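Extracellular ligand-binding receptor (PDB 5ERE) probably senses small extracellular solutes, holding 2-oxo-4-methylpentanoic acid in a periplasmic-binding-protein module and cytosine in a Cache-type sensor module. Local coordinates at residues Q113-Q118 with V207-I212; A120-D125 with A321-P326. All coordinates share one frame; numbering follows the deposited sequence.

Contact 1 of 2, residues Q113-Q118 with V207-I212; sequences QQEQEQ and VGTRPI. With COI (2-oxo-4-methylpentanoic acid), chain B; EDO (1,2-ethanediol), chain G.
The carboxylate of Glu115 lies against the Thr209-Arg210 backbone corner, OE2 sitting 3.3 Å from Thr209 CB and taking a 2.8 Å hydrogen bond from Arg210 N. That bond uses the syn lone pair of OE2 and is noticeably bent, with an N-H...O angle of 140°. With CG anti to the backbone N (chi1 -177°) and the chain extended beyond it, the side chain leaves the helix at full stretch and crosses those of Thr209 and Arg210 at about a right angle. OE2 is also hydrogen-bonded to Thr230 OG1, so one buried oxygen ties two partners.

The other oxygen works through a water. This molecule donates to Glu115 OE1 and accepts from Arg210 NE, 3.0 Å away; the charged groups themselves stay beyond salt-bridge distance, their planes 55° apart. The bend at chi3 of Arg210 turns its guanidinium to 2-oxo-4-methylpentanoic acid, where NH2 reaches the carboxylate oxygen O2 at 2.8 Å and NH1 the keto oxygen O3 at 3.0 Å. Pro211 CG lies over the rim of one guanidinium face. Glu115 thus illustrates a second-shell residue that positions a first-shell one, and its negative charge may add, through the water, to the compensation that the ligand carboxylate gives Arg210 directly. An alanine here takes away the oxygen shared by Arg210 N and Thr230 OG1 and the acceptor of the water, and would probably leave the Arg210 backbone and guanidinium less firmly set.

In this leucine-binding-protein family fold, the contact sets helix 112-123 against the end of strand 205-208, which runs parallel between strands 181-185 and 228-232, while Trp142 of helix 137-149 touches both Glu115 and Thr209.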
ATOM      1  N   GLN A 113       8.194   3.736   4.185  1.00 40.91           N
ATOM      2  CA  GLN A 113       6.989   4.509   3.900  1.00 50.77           C
ATOM      3  C   GLN A 113       5.907   3.659   3.271  1.00 48.40           C
ATOM      4  O   GLN A 113       4.744   3.695   3.694  1.00 40.38           O
ATOM      5  CB  GLN A 113       7.272   5.685   2.961  1.00 55.37           C
ATOM      6  CG  GLN A 113       6.041   6.599   2.847  1.00 67.24           C
ATOM      7  CD  GLN A 113       6.281   7.854   2.037  1.00 78.93           C
ATOM      8  OE1 GLN A 113       7.374   8.412   2.042  1.00 80.30           O
ATOM      9  NE2 GLN A 113       5.248   8.310   1.338  1.00 90.16           N
ATOM     10  N   GLN A 114       6.298   2.873   2.270  1.00 35.84           N
ATOM     11  CA  GLN A 114       5.325   2.057   1.569  1.00 33.23           C
ATOM     12  C   GLN A 114       4.787   0.994   2.505  1.00 31.35           C
ATOM     13  O   GLN A 114       3.597   0.797   2.558  1.00 35.56           O
ATOM     14  CB  GLN A 114       5.932   1.391   0.314  1.00 32.84           C
ATOM     15  N   GLU A 115       5.678   0.310   3.217  1.00 31.05           N
ATOM     16  CA  GLU A 115       5.283  -0.801   4.062  1.00 35.36           C
ATOM     17  C   GLU A 115       4.424  -0.280   5.227  1.00 39.87           C
ATOM     18  O   GLU A 115       3.444  -0.920   5.631  1.00 36.40           O
ATOM     19  CB  GLU A 115       6.510  -1.573   4.600  1.00 35.04           C
ATOM     20  CG  GLU A 115       6.102  -2.800   5.429  1.00 39.08           C
ATOM     21  CD  GLU A 115       7.264  -3.639   5.930  1.00 40.47           C
ATOM     22  OE1 GLU A 115       8.426  -3.214   5.792  1.00 35.74           O
ATOM     23  OE2 GLU A 115       7.012  -4.744   6.469  1.00 39.50           O
ATOM     24  N   GLN A 116       4.781   0.899   5.735  1.00 42.72           N
ATOM     25  CA  GLN A 116       4.018   1.559   6.825  1.00 45.40           C
ATOM     26  C   GLN A 116       2.567   1.905   6.424  1.00 42.84           C
ATOM     27  O   GLN A 116       1.622   1.664   7.193  1.00 38.94           O
ATOM     28  CB  GLN A 116       4.752   2.832   7.269  1.00 42.47           C
ATOM     29  CG  GLN A 116       4.261   3.367   8.602  1.00 66.34           C
ATOM     30  CD  GLN A 116       2.974   4.157   8.476  1.00 63.15           C
ATOM     31  OE1 GLN A 116       2.796   4.944   7.532  1.00 50.10           O
ATOM     32  NE2 GLN A 116       2.048   3.928   9.415  1.00 61.22           N
ATOM     33  N   GLU A 117       2.397   2.416   5.201  1.00 36.69           N
ATOM     34  CA  GLU A 117       1.069   2.694   4.628  1.00 41.74           C
ATOM     35  C   GLU A 117       0.175   1.451   4.620  1.00 45.77           C
ATOM     36  O   GLU A 117      -1.030   1.530   4.859  1.00 37.57           O
ATOM     37  CB  GLU A 117       1.194   3.210   3.196  1.00 47.99           C
ATOM     38  CG  GLU A 117       1.034   4.713   3.029  1.00 63.92           C
ATOM     39  CD  GLU A 117       1.778   5.252   1.816  1.00 68.35           C
ATOM     40  OE1 GLU A 117       1.653   4.679   0.687  1.00 69.52           O
ATOM     41  OE2 GLU A 117       2.509   6.249   2.015  1.00 58.97           O
ATOM     42  N   GLN A 118       0.765   0.299   4.333  1.00 43.87           N
ATOM     43  CA  GLN A 118      -0.013  -0.930   4.310  1.00 39.14           C
ATOM     44  C   GLN A 118      -0.323  -1.410   5.742  1.00 39.29           C
ATOM     45  O   GLN A 118      -1.459  -1.779   6.044  1.00 40.97           O
ATOM     46  CB  GLN A 118       0.724  -2.003   3.517  1.00 33.05           C
ATOM     47  CG  GLN A 118       0.897  -1.586   2.022  1.00 32.80           C
ATOM     48  CD  GLN A 118       1.405  -2.703   1.133  1.00 38.77           C
ATOM     49  OE1 GLN A 118       2.548  -2.660   0.626  1.00 34.90           O
ATOM     50  NE2 GLN A 118       0.556  -3.711   0.924  1.00 39.32           N
ATOM     51  N   VAL A 207       2.572  -7.353  16.533  1.00 54.43           N
ATOM     52  CA  VAL A 207       2.555  -6.887  15.149  1.00 48.07           C
ATOM     53  C   VAL A 207       3.998  -6.665  14.716  1.00 51.60           C
ATOM     54  O   VAL A 207       4.799  -6.118  15.469  1.00 45.67           O
ATOM     55  CB  VAL A 207       1.754  -5.581  14.990  1.00 49.18           C
ATOM     56  CG1 VAL A 207       1.732  -5.109  13.537  1.00 44.42           C
ATOM     57  CG2 VAL A 207       0.328  -5.735  15.549  1.00 50.31           C
ATOM     58  N   GLY A 208       4.344  -7.089  13.504  1.00 49.83           N
ATOM     59  CA  GLY A 208       5.702  -6.902  13.032  1.00 45.14           C
ATOM     60  C   GLY A 208       5.728  -6.574  11.561  1.00 42.60           C
ATOM     61  O   GLY A 208       4.682  -6.330  10.961  1.00 40.49           O
ATOM     62  N   THR A 209       6.937  -6.555  11.008  1.00 39.34           N
ATOM     63  CA  THR A 209       7.186  -6.095   9.635  1.00 39.74           C
ATOM     64  C   THR A 209       8.078  -7.127   8.927  1.00 35.52           C
ATOM     65  O   THR A 209       8.417  -8.179   9.499  1.00 33.18           O
ATOM     66  CB  THR A 209       7.840  -4.672   9.625  1.00 37.90           C
ATOM     67  OG1 THR A 209       9.149  -4.719  10.195  1.00 42.28           O
ATOM     68  CG2 THR A 209       6.977  -3.648  10.406  1.00 47.22           C
ATOM     69  N   ARG A 210       8.498  -6.807   7.706  1.00 38.03           N
ATOM     70  CA  ARG A 210       9.152  -7.771   6.803  1.00 38.93           C
ATOM     71  C   ARG A 210      10.236  -8.669   7.441  1.00 33.41           C
ATOM     72  O   ARG A 210      10.196  -9.871   7.286  1.00 37.45           O
ATOM     73  CB  ARG A 210       9.734  -6.986   5.591  1.00 30.25           C
ATOM     74  CG  ARG A 210      10.735  -7.762   4.714  1.00 34.00           C
ATOM     75  CD  ARG A 210      11.409  -6.777   3.667  1.00 28.98           C
ATOM     76  NE  ARG A 210      11.820  -5.565   4.370  1.00 34.97           N
ATOM     77  CZ  ARG A 210      12.980  -5.392   4.984  1.00 36.62           C
ATOM     78  NH1 ARG A 210      13.901  -6.326   4.953  1.00 35.17           N
ATOM     79  NH2 ARG A 210      13.217  -4.266   5.655  1.00 43.14           N
ATOM     80  N   PRO A 211      11.205  -8.094   8.166  1.00 30.10           N
ATOM     81  CA  PRO A 211      12.303  -8.846   8.793  1.00 32.65           C
ATOM     82  C   PRO A 211      11.901  -9.927   9.798  1.00 34.71           C
ATOM     83  O   PRO A 211      12.716 -10.801  10.104  1.00 36.56           O
ATOM     84  CB  PRO A 211      13.086  -7.750   9.528  1.00 41.33           C
ATOM     85  CG  PRO A 211      12.751  -6.517   8.791  1.00 36.83           C
ATOM     86  CD  PRO A 211      11.316  -6.661   8.477  1.00 32.89           C
ATOM     87  N   ILE A 212      10.678  -9.876  10.310  1.00 42.13           N
ATOM     88  CA  ILE A 212      10.308 -10.745  11.436  1.00 42.65           C
ATOM     89  C   ILE A 212      10.036 -12.209  11.022  1.00 41.57           C
ATOM     90  O   ILE A 212       9.981 -13.102  11.867  1.00 41.24           O
ATOM     91  CB  ILE A 212       9.083 -10.144  12.174  1.00 38.31           C
ATOM     92  CG1 ILE A 212       9.036 -10.591  13.646  1.00 41.07           C
ATOM     93  CG2 ILE A 212       7.802 -10.511  11.485  1.00 33.69           C
ATOM     94  CD1 ILE A 212       8.092  -9.739  14.479  1.00 46.49           C
TER
HETATM   95  C1  COI B 601      16.571  -3.276   7.014  1.00 36.97           C
HETATM   96  O1  COI B 601      17.429  -2.441   7.405  1.00 37.44           O
HETATM   97  O2  COI B 601      15.597  -2.947   6.292  1.00 38.38           O
HETATM   98  C2  COI B 601      16.766  -4.709   7.377  1.00 41.90           C
HETATM   99  O3  COI B 601      15.942  -5.542   7.048  1.00 38.78           O
HETATM  100  C3  COI B 601      18.040  -5.028   8.123  1.00 42.07           C
HETATM  101  C4  COI B 601      18.027  -6.443   8.581  1.00 50.08           C
HETATM  102  C5  COI B 601      19.468  -6.873   8.755  1.00 44.57           C
HETATM  103  C6  COI B 601      17.234  -6.434   9.881  1.00 45.60           C
HETATM  104  C1  EDO G 606      11.636   5.341   2.646  1.00 46.00           C
HETATM  105  O1  EDO G 606      10.594   5.052   3.588  1.00 51.06           O
HETATM  106  C2  EDO G 606      12.950   5.164   3.380  1.00 53.19           C
HETATM  107  O2  EDO G 606      13.876   4.443   2.561  1.00 58.48           O
HETATM  108  O   HOH W   1       9.926  -3.378   3.591  1.00 32.10           O

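Contact 2 of 2, residues A120-D125 with A321-P326; sequences AAYLTD and AEFQFP. With EDO (1,2-ethanediol), chain H.
Tyr122 and Phe323 meet ring to ring where a type I beta turn, Ala321 to Gln324, carries the chain from strand 317-320 into the long helix 324-357. This is the junction between the periplasmic-binding module, to which helix 112-123 belongs, and the helix that leads into the Cache-type sensor.

The tight part is small. Tyr122 CD1 comes to 3.5 Å from Phe323 CZ, and Tyr122 CE1 is as near to that same carbon, so one side of the tyrosine ring bears on the far end of the phenylalanine, the two planes inclined at 33°, the centroids 5.1 Å apart. Phe323 reaches it with CG held between the backbone N and the carbonyl carbon (chi1 73°), which swings its ring off the turn to the tyrosine. Both rings also rest on Val228, and Tyr122 meets the ring of Phe126 as well, so the pair lies against the beginning of strand 228-232, an inner strand of the sheet.

The rest is looser: no hydrogen bond joins the two segments, and both rings remain partly exposed. On the far side of the turn an ethanediol, probably from the crystallisation liquor, places O1 near the plane of the Phe323 ring, at its edge, and takes a weak bond from Phe323 N. One residue before Tyr122, Ala121 O takes a hydrogen bond from NE2 of Gln331, farther along helix 324-357, a polar tie between the two helices.

The turn itself is closed from within. Its weak backbone bond, Gln324 N to Ala321 O at 3.4 Å, is reinforced by the Gln324 side chain, whose OE1 is bonded to Phe310 N and whose NE2 reaches Ala321 O at 2.6 Å, tilted 21° from the carbonyl plane.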
ATOM      1  N   ALA A 120      -0.661   0.239   8.316  1.00 39.63           N
ATOM      2  CA  ALA A 120      -1.637   1.167   8.892  1.00 50.83           C
ATOM      3  C   ALA A 120      -3.079   0.722   8.702  1.00 54.06           C
ATOM      4  O   ALA A 120      -3.949   1.157   9.447  1.00 55.43           O
ATOM      5  CB  ALA A 120      -1.457   2.583   8.285  1.00 46.80           C
ATOM      6  N   ALA A 121      -3.347  -0.115   7.705  1.00 44.57           N
ATOM      7  CA  ALA A 121      -4.718  -0.581   7.487  1.00 48.20           C
ATOM      8  C   ALA A 121      -5.161  -1.495   8.607  1.00 46.46           C
ATOM      9  O   ALA A 121      -6.346  -1.598   8.890  1.00 54.99           O
ATOM     10  CB  ALA A 121      -4.867  -1.320   6.148  1.00 35.52           C
ATOM     11  N   TYR A 122      -4.201  -2.204   9.190  1.00 42.12           N
ATOM     12  CA  TYR A 122      -4.472  -3.089  10.317  1.00 48.85           C
ATOM     13  C   TYR A 122      -4.486  -2.292  11.626  1.00 49.33           C
ATOM     14  O   TYR A 122      -5.398  -2.439  12.435  1.00 51.30           O
ATOM     15  CB  TYR A 122      -3.418  -4.191  10.373  1.00 46.56           C
ATOM     16  CG  TYR A 122      -3.619  -5.203  11.470  1.00 45.96           C
ATOM     17  CD1 TYR A 122      -4.694  -6.083  11.431  1.00 56.70           C
ATOM     18  CD2 TYR A 122      -2.725  -5.305  12.530  1.00 47.05           C
ATOM     19  CE1 TYR A 122      -4.891  -7.026  12.419  1.00 55.16           C
ATOM     20  CE2 TYR A 122      -2.920  -6.239  13.543  1.00 44.51           C
ATOM     21  CZ  TYR A 122      -4.009  -7.101  13.474  1.00 55.00           C
ATOM     22  OH  TYR A 122      -4.232  -8.052  14.444  1.00 62.56           O
ATOM     23  N   LEU A 123      -3.469  -1.452  11.804  1.00 42.08           N
ATOM     24  CA  LEU A 123      -3.208  -0.782  13.087  1.00 48.83           C
ATOM     25  C   LEU A 123      -4.285   0.240  13.442  1.00 63.33           C
ATOM     26  O   LEU A 123      -4.401   0.661  14.602  1.00 68.53           O
ATOM     27  CB  LEU A 123      -1.837  -0.073  13.075  1.00 46.90           C
ATOM     28  CG  LEU A 123      -0.570  -0.925  13.222  1.00 50.86           C
ATOM     29  CD1 LEU A 123       0.700  -0.069  13.312  1.00 45.23           C
ATOM     30  CD2 LEU A 123      -0.678  -1.833  14.418  1.00 48.95           C
ATOM     31  N   THR A 124      -5.064   0.647  12.451  1.00 58.78           N
ATOM     32  CA  THR A 124      -6.011   1.724  12.645  1.00 67.58           C
ATOM     33  C   THR A 124      -7.182   1.284  13.564  1.00 63.72           C
ATOM     34  O   THR A 124      -7.852   2.123  14.129  1.00 59.44           O
ATOM     35  CB  THR A 124      -6.507   2.267  11.262  1.00 59.26           C
ATOM     36  OG1 THR A 124      -7.143   3.541  11.427  1.00 60.82           O
ATOM     37  CG2 THR A 124      -7.437   1.293  10.554  1.00 45.68           C
ATOM     38  N   ASP A 125      -7.374  -0.021  13.758  1.00 57.79           N
ATOM     39  CA  ASP A 125      -8.430  -0.528  14.639  1.00 69.00           C
ATOM     40  C   ASP A 125      -7.945  -0.769  16.074  1.00 72.65           C
ATOM     41  O   ASP A 125      -8.582  -1.497  16.842  1.00 77.01           O
ATOM     42  CB  ASP A 125      -9.003  -1.820  14.070  1.00 69.94           C
ATOM     43  CG  ASP A 125      -9.676  -1.606  12.731  1.00 76.63           C
ATOM     44  OD1 ASP A 125     -10.258  -0.515  12.538  1.00 76.44           O
ATOM     45  OD2 ASP A 125      -9.611  -2.520  11.878  1.00 79.46           O
ATOM     46  N   ALA A 321      -2.594 -13.882   5.885  1.00 54.12           N
ATOM     47  CA  ALA A 321      -3.670 -13.539   6.808  1.00 49.43           C
ATOM     48  C   ALA A 321      -4.975 -13.481   6.037  1.00 50.44           C
ATOM     49  O   ALA A 321      -5.175 -12.597   5.212  1.00 44.64           O
ATOM     50  CB  ALA A 321      -3.402 -12.215   7.504  1.00 53.03           C
ATOM     51  N   GLU A 322      -5.883 -14.400   6.344  1.00 38.06           N
ATOM     52  CA  GLU A 322      -7.176 -14.463   5.658  1.00 43.23           C
ATOM     53  C   GLU A 322      -7.980 -13.168   5.868  1.00 56.08           C
ATOM     54  O   GLU A 322      -8.754 -12.763   4.996  1.00 55.27           O
ATOM     55  CB  GLU A 322      -7.975 -15.684   6.146  1.00 50.35           C
ATOM     56  N   PHE A 323      -7.774 -12.505   7.011  1.00 48.68           N
ATOM     57  CA  PHE A 323      -8.609 -11.366   7.381  1.00 44.22           C
ATOM     58  C   PHE A 323      -8.473 -10.156   6.454  1.00 38.31           C
ATOM     59  O   PHE A 323      -9.395  -9.365   6.328  1.00 41.03           O
ATOM     60  CB  PHE A 323      -8.309 -10.943   8.828  1.00 40.71           C
ATOM     61  CG  PHE A 323      -6.994 -10.255   9.029  1.00 41.96           C
ATOM     62  CD1 PHE A 323      -6.816  -8.928   8.672  1.00 44.59           C
ATOM     63  CD2 PHE A 323      -5.953 -10.914   9.656  1.00 42.93           C
ATOM     64  CE1 PHE A 323      -5.606  -8.293   8.884  1.00 48.75           C
ATOM     65  CE2 PHE A 323      -4.749 -10.280   9.876  1.00 43.90           C
ATOM     66  CZ  PHE A 323      -4.576  -8.964   9.485  1.00 47.59           C
ATOM     67  N   GLN A 324      -7.344 -10.035   5.777  1.00 36.15           N
ATOM     68  CA  GLN A 324      -7.065  -8.793   5.057  1.00 38.41           C
ATOM     69  C   GLN A 324      -7.985  -8.530   3.879  1.00 33.76           C
ATOM     70  O   GLN A 324      -8.171  -7.380   3.498  1.00 36.26           O
ATOM     71  CB  GLN A 324      -5.652  -8.786   4.573  1.00 37.97           C
ATOM     72  CG  GLN A 324      -5.355  -9.828   3.515  1.00 44.29           C
ATOM     73  CD  GLN A 324      -3.899 -10.064   3.457  1.00 44.50           C
ATOM     74  OE1 GLN A 324      -3.132  -9.151   3.149  1.00 32.72           O
ATOM     75  NE2 GLN A 324      -3.478 -11.271   3.825  1.00 36.92           N
ATOM     76  N   PHE A 325      -8.552  -9.578   3.282  1.00 41.39           N
ATOM     77  CA  PHE A 325      -9.300  -9.394   2.035  1.00 35.50           C
ATOM     78  C   PHE A 325     -10.680  -8.844   2.344  1.00 41.42           C
ATOM     79  O   PHE A 325     -11.075  -7.823   1.780  1.00 38.97           O
ATOM     80  CB  PHE A 325      -9.323 -10.713   1.232  1.00 33.06           C
ATOM     81  CG  PHE A 325      -7.940 -11.215   0.944  1.00 41.65           C
ATOM     82  CD1 PHE A 325      -7.121 -10.518   0.073  1.00 36.76           C
ATOM     83  CD2 PHE A 325      -7.425 -12.324   1.594  1.00 47.91           C
ATOM     84  CE1 PHE A 325      -5.806 -10.923  -0.145  1.00 34.47           C
ATOM     85  CE2 PHE A 325      -6.118 -12.742   1.355  1.00 41.41           C
ATOM     86  CZ  PHE A 325      -5.308 -12.034   0.502  1.00 43.96           C
ATOM     87  N   PRO A 326     -11.399  -9.468   3.295  1.00 42.05           N
ATOM     88  CA  PRO A 326     -12.644  -8.814   3.695  1.00 45.58           C
ATOM     89  C   PRO A 326     -12.397  -7.484   4.370  1.00 38.57           C
ATOM     90  O   PRO A 326     -13.192  -6.565   4.226  1.00 44.10           O
ATOM     91  CB  PRO A 326     -13.298  -9.828   4.667  1.00 51.82           C
ATOM     92  CG  PRO A 326     -12.207 -10.837   5.002  1.00 51.40           C
ATOM     93  CD  PRO A 326     -11.331 -10.865   3.760  1.00 42.51           C
TER
HETATM   94  C1  EDO H 607      -5.798 -15.291   9.556  1.00 67.64           C
HETATM   95  O1  EDO H 607      -6.924 -14.459   9.279  1.00 63.30           O
HETATM   96  C2  EDO H 607      -5.913 -16.679   8.936  1.00 71.43           C
HETATM   97  O2  EDO H 607      -4.749 -17.436   9.290  1.00 75.34           O

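Helix 112-123 serves both contacts, whose centres lie 13 Å apart: an earlier turn reaches, through Glu115, the pocket residue Arg210 in contact 1, and its last turn faces the module junction in contact 2. They touch through Val207 at the start of 207-212, with Val207 CG2 3.9 Å from Tyr122 CE2 and Val207 CG1 4.2 Å from Leu123 CD2. Contact 1 includes two residues that line the 2-oxo-4-methylpentanoic acid pocket, Arg210 and Pro211, whereas contact 2 lies away from the ligand and metal sites. A single helix therefore connects the ligand's surroundings with the base of helix 324-357, a layout consistent with, though no proof of, communication between the binding module and the sensor.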